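Local coordinates for protein glutathione S-transferase (Bombyx mori, PDB 4E8H) that binds glutathione as a homodimer and, judging by its family, probably catalyses the transfer of glutathione to other compounds, at residues M2-L12 against L28-I39. Residues are numbered along the deposited sequence; the frame is centred on the assembly and turned at random.
Sequences MPVQPIKLYYL and LELDLHLITTNI
Tyr10 lies alongside Ile35, both side chains pointing the same way from paired parallel strands. Tyr10 CB starts 3.4 Å from Thr37 OG1. CG, also near that hydroxyl oxygen, stands beside the backbone N, chi1 -63°, carrying the ring out along Ile35. CD1 meets Thr37 OG1 at the ring edge and Ile35 CG2. CE1 touches Ile35 CG2 and CD1. Tyr10 CZ comes closest to the methyl, 3.6 Å from Ile35 CD1, and OH ends near the same carbon; CE2 is farther off. Ile35 CD1 therefore sits over one ring face, off centre, as a CH-pi contact. With an alanine here, Ile35 CD1 would probably lose its aromatic cover, left with the Lys8 chain that also touches it, and a gap would open next to Thr37 OG1.

On the same side of the sheet, Pro6 CB lies 3.5 Å from the His33 ring centroid, almost squarely over the face. On the other side, Leu9 CD2 meets Leu32 CD1 and Leu34 CD2. Tyr11 CE2 packs on Leu34 CB at 3.5 Å.

Five backbone bonds join the two segments, the first from His33 N to Ile7 O and the last from Thr37 N to Tyr11 O. Ile35 O takes two donors from opposite faces of its plane, Tyr11 N and Thr37 OG1. A water bridges Ile7 N and Asp31 O. Leu12 and Ile39 meet beyond the strands, next to the glutathione-binding residues Ile58 and His44.

Strands 7-11 and 32-36, linked by helix 16-27, form the beta-alpha-beta unit that opens the thioredoxin-like domain of glutathione transferases.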
loop_
_atom_site.group_PDB
_atom_site.type_symbol
_atom_site.label_atom_id
_atom_site.label_comp_id
_atom_site.label_asym_id
_atom_site.label_seq_id
_atom_site.Cartn_x
_atom_site.Cartn_y
_atom_site.Cartn_z
ATOM N N MET B 2 19.042 13.348 -13.478
ATOM C CA MET B 2 19.716 12.094 -13.177
ATOM C C MET B 2 20.336 12.203 -11.788
ATOM O O MET B 2 20.674 13.309 -11.354
ATOM C CB MET B 2 20.787 11.795 -14.227
ATOM C CG MET B 2 20.273 10.998 -15.411
ATOM S SD MET B 2 20.168 9.238 -15.028
ATOM C CE MET B 2 18.828 8.735 -16.104
ATOM N N PRO B 3 20.471 11.069 -11.071
ATOM C CA PRO B 3 21.151 11.141 -9.778
ATOM C C PRO B 3 22.616 11.536 -9.955
ATOM O O PRO B 3 23.223 11.205 -10.978
ATOM C CB PRO B 3 21.030 9.715 -9.228
ATOM C CG PRO B 3 20.746 8.859 -10.411
ATOM C CD PRO B 3 19.965 9.714 -11.353
ATOM N N VAL B 4 23.168 12.245 -8.971
ATOM C CA VAL B 4 24.528 12.791 -9.081
ATOM C C VAL B 4 25.607 11.716 -8.927
ATOM O O VAL B 4 26.727 11.870 -9.417
ATOM C CB VAL B 4 24.771 14.002 -8.132
ATOM C CG1 VAL B 4 23.829 15.153 -8.476
ATOM C CG2 VAL B 4 24.644 13.610 -6.665
ATOM N N GLN B 5 25.251 10.637 -8.239
ATOM C CA GLN B 5 26.044 9.414 -8.221
ATOM C C GLN B 5 25.049 8.248 -8.209
ATOM O O GLN B 5 23.860 8.465 -7.951
ATOM C CB GLN B 5 27.011 9.399 -7.022
ATOM C CG GLN B 5 26.465 8.811 -5.724
ATOM C CD GLN B 5 26.980 9.528 -4.480
ATOM O OE1 GLN B 5 28.087 10.071 -4.466
ATOM N NE2 GLN B 5 26.168 9.533 -3.429
ATOM N N PRO B 6 25.511 7.019 -8.516
ATOM C CA PRO B 6 24.598 5.875 -8.525
ATOM C C PRO B 6 23.809 5.725 -7.230
ATOM O O PRO B 6 24.365 5.867 -6.137
ATOM C CB PRO B 6 25.540 4.688 -8.714
ATOM C CG PRO B 6 26.662 5.244 -9.503
ATOM C CD PRO B 6 26.857 6.641 -8.991
ATOM N N ILE B 7 22.514 5.458 -7.371
ATOM C CA ILE B 7 21.641 5.200 -6.235
ATOM C C ILE B 7 22.034 3.866 -5.608
ATOM O O ILE B 7 22.355 2.909 -6.317
ATOM C CB ILE B 7 20.151 5.201 -6.660
ATOM C CG1 ILE B 7 19.748 6.589 -7.176
ATOM C CG2 ILE B 7 19.256 4.778 -5.505
ATOM C CD1 ILE B 7 18.419 6.631 -7.921
ATOM N N LYS B 8 22.032 3.821 -4.279
ATOM C CA LYS B 8 22.361 2.601 -3.554
ATOM C C LYS B 8 21.096 1.851 -3.169
ATOM O O LYS B 8 20.090 2.461 -2.797
ATOM C CB LYS B 8 23.202 2.916 -2.313
ATOM C CG LYS B 8 24.634 3.332 -2.631
ATOM C CD LYS B 8 25.397 3.766 -1.389
ATOM C CE LYS B 8 26.719 4.421 -1.773
ATOM N NZ LYS B 8 27.478 4.907 -0.586
ATOM N N LEU B 9 21.148 0.528 -3.274
ATOM C CA LEU B 9 20.039 -0.313 -2.843
ATOM C C LEU B 9 20.528 -1.426 -1.928
ATOM O O LEU B 9 21.312 -2.283 -2.342
ATOM C CB LEU B 9 19.282 -0.900 -4.042
ATOM C CG LEU B 9 17.928 -1.539 -3.707
ATOM C CD1 LEU B 9 16.858 -0.471 -3.488
ATOM C CD2 LEU B 9 17.498 -2.518 -4.791
ATOM N N TYR B 10 20.070 -1.394 -0.681
ATOM C CA TYR B 10 20.321 -2.475 0.267
ATOM C C TYR B 10 19.288 -3.562 -0.009
ATOM O O TYR B 10 18.086 -3.300 0.023
ATOM C CB TYR B 10 20.258 -1.957 1.708
ATOM C CG TYR B 10 21.330 -0.928 2.006
ATOM C CD1 TYR B 10 22.543 -1.301 2.584
ATOM C CD2 TYR B 10 21.143 0.417 1.680
ATOM C CE1 TYR B 10 23.536 -0.359 2.844
ATOM C CE2 TYR B 10 22.130 1.364 1.932
ATOM C CZ TYR B 10 23.321 0.970 2.515
ATOM O OH TYR B 10 24.295 1.909 2.766
ATOM N N TYR B 11 19.759 -4.773 -0.304
ATOM C CA TYR B 11 18.908 -5.795 -0.917
ATOM C C TYR B 11 19.397 -7.227 -0.668
ATOM O O TYR B 11 20.460 -7.442 -0.080
ATOM C CB TYR B 11 18.855 -5.550 -2.436
ATOM C CG TYR B 11 19.948 -6.274 -3.206
ATOM C CD1 TYR B 11 19.630 -7.182 -4.217
ATOM C CD2 TYR B 11 21.300 -6.076 -2.901
ATOM C CE1 TYR B 11 20.630 -7.864 -4.916
ATOM C CE2 TYR B 11 22.304 -6.757 -3.587
ATOM C CZ TYR B 11 21.963 -7.646 -4.596
ATOM O OH TYR B 11 22.953 -8.313 -5.283
ATOM N N LEU B 12 18.603 -8.194 -1.127
ATOM C CA LEU B 12 19.055 -9.567 -1.359
ATOM C C LEU B 12 18.424 -10.053 -2.662
ATOM O O LEU B 12 17.257 -9.750 -2.923
ATOM C CB LEU B 12 18.654 -10.493 -0.208
ATOM C CG LEU B 12 19.392 -10.379 1.128
ATOM C CD1 LEU B 12 18.694 -11.227 2.182
ATOM C CD2 LEU B 12 20.865 -10.773 1.001
ATOM N N LEU B 28 14.000 2.306 -16.281
ATOM C CA LEU B 28 14.310 3.735 -16.236
ATOM C C LEU B 28 15.772 4.019 -16.578
ATOM O O LEU B 28 16.180 5.182 -16.657
ATOM C CB LEU B 28 13.979 4.310 -14.854
ATOM C CG LEU B 28 12.508 4.347 -14.431
ATOM C CD1 LEU B 28 12.394 4.572 -12.936
ATOM C CD2 LEU B 28 11.726 5.408 -15.198
ATOM N N GLU B 29 16.548 2.951 -16.767
ATOM C CA GLU B 29 17.968 3.029 -17.141
ATOM C C GLU B 29 18.829 3.732 -16.084
ATOM O O GLU B 29 19.699 4.549 -16.401
ATOM C CB GLU B 29 18.139 3.645 -18.540
ATOM C CG GLU B 29 17.392 2.879 -19.634
ATOM C CD GLU B 29 17.472 3.537 -21.001
ATOM O OE1 GLU B 29 17.487 4.785 -21.077
ATOM O OE2 GLU B 29 17.506 2.799 -22.007
ATOM N N LEU B 30 18.568 3.393 -14.823
ATOM C CA LEU B 30 19.355 3.872 -13.694
ATOM C C LEU B 30 20.209 2.721 -13.185
ATOM O O LEU B 30 19.688 1.633 -12.925
ATOM C CB LEU B 30 18.436 4.364 -12.567
ATOM C CG LEU B 30 17.419 5.475 -12.851
ATOM C CD1 LEU B 30 16.350 5.523 -11.765
ATOM C CD2 LEU B 30 18.103 6.828 -12.984
ATOM N N ASP B 31 21.515 2.939 -13.055
ATOM C CA ASP B 31 22.356 1.924 -12.434
ATOM C C ASP B 31 22.222 2.015 -10.927
ATOM O O ASP B 31 22.308 3.100 -10.344
ATOM C CB ASP B 31 23.828 2.034 -12.843
ATOM C CG ASP B 31 24.660 0.840 -12.360
ATOM O OD1 ASP B 31 25.838 1.025 -11.995
ATOM O OD2 ASP B 31 24.133 -0.292 -12.336
ATOM N N LEU B 32 21.985 0.868 -10.308
ATOM C CA LEU B 32 21.955 0.786 -8.866
ATOM C C LEU B 32 23.257 0.175 -8.401
ATOM O O LEU B 32 23.741 -0.801 -8.985
ATOM C CB LEU B 32 20.774 -0.061 -8.382
ATOM C CG LEU B 32 19.342 0.399 -8.680
ATOM C CD1 LEU B 32 18.345 -0.588 -8.090
ATOM C CD2 LEU B 32 19.066 1.808 -8.159
ATOM N N HIS B 33 23.837 0.769 -7.368
ATOM C CA HIS B 33 24.929 0.129 -6.665
ATOM C C HIS B 33 24.327 -0.730 -5.564
ATOM O O HIS B 33 23.860 -0.232 -4.534
ATOM C CB HIS B 33 25.951 1.157 -6.172
ATOM C CG HIS B 33 26.873 1.636 -7.251
ATOM N ND1 HIS B 33 28.058 2.293 -6.992
ATOM C CD2 HIS B 33 26.795 1.523 -8.599
ATOM C CE1 HIS B 33 28.657 2.582 -8.134
ATOM N NE2 HIS B 33 27.913 2.124 -9.124
ATOM N N LEU B 34 24.308 -2.030 -5.839
ATOM C CA LEU B 34 23.645 -3.013 -4.998
ATOM C C LEU B 34 24.536 -3.387 -3.824
ATOM O O LEU B 34 25.723 -3.677 -4.000
ATOM C CB LEU B 34 23.292 -4.257 -5.820
ATOM C CG LEU B 34 22.454 -4.068 -7.092
ATOM C CD1 LEU B 34 22.539 -5.298 -7.987
ATOM C CD2 LEU B 34 20.998 -3.731 -6.768
ATOM N N ILE B 35 23.959 -3.360 -2.627
ATOM C CA ILE B 35 24.683 -3.717 -1.414
ATOM C C ILE B 35 23.979 -4.880 -0.727
ATOM O O ILE B 35 22.896 -4.717 -0.156
ATOM C CB ILE B 35 24.827 -2.517 -0.440
ATOM C CG1 ILE B 35 25.433 -1.305 -1.160
ATOM C CG2 ILE B 35 25.670 -2.908 0.781
ATOM C CD1 ILE B 35 25.207 0.025 -0.456
ATOM N N THR B 36 24.602 -6.053 -0.807
ATOM C CA THR B 36 24.098 -7.266 -0.172
ATOM C C THR B 36 23.902 -7.032 1.323
ATOM O O THR B 36 24.828 -6.617 2.024
ATOM C CB THR B 36 25.057 -8.455 -0.414
ATOM O OG1 THR B 36 25.127 -8.729 -1.820
ATOM C CG2 THR B 36 24.583 -9.711 0.312
ATOM N N THR B 37 22.683 -7.277 1.796
ATOM C CA THR B 37 22.352 -7.077 3.200
ATOM C C THR B 37 21.812 -8.372 3.800
ATOM O O THR B 37 20.641 -8.721 3.625
ATOM C CB THR B 37 21.379 -5.890 3.397
ATOM O OG1 THR B 37 21.947 -4.708 2.818
ATOM C CG2 THR B 37 21.117 -5.638 4.880
ATOM N N ASN B 38 22.699 -9.072 4.503
ATOM C CA ASN B 38 22.427 -10.389 5.062
ATOM C C ASN B 38 21.511 -10.311 6.283
ATOM O O ASN B 38 21.958 -9.997 7.389
ATOM C CB ASN B 38 23.756 -11.067 5.424
ATOM C CG ASN B 38 23.655 -12.582 5.505
ATOM O OD1 ASN B 38 22.622 -13.140 5.880
ATOM N ND2 ASN B 38 24.746 -13.259 5.163
ATOM N N ILE B 39 20.227 -10.591 6.060
ATOM C CA ILE B 39 19.214 -10.606 7.121
ATOM C C ILE B 39 19.557 -11.641 8.186
ATOM O O ILE B 39 19.539 -11.339 9.382
ATOM C CB ILE B 39 17.792 -10.895 6.555
ATOM C CG1 ILE B 39 17.371 -9.848 5.505
ATOM C CG2 ILE B 39 16.752 -11.042 7.676
ATOM C CD1 ILE B 39 17.643 -8.376 5.903
HETATM O O HOH W 1 21.521 5.595 -10.181
HETATM O O HOH W 2 26.021 -7.335 -4.864
#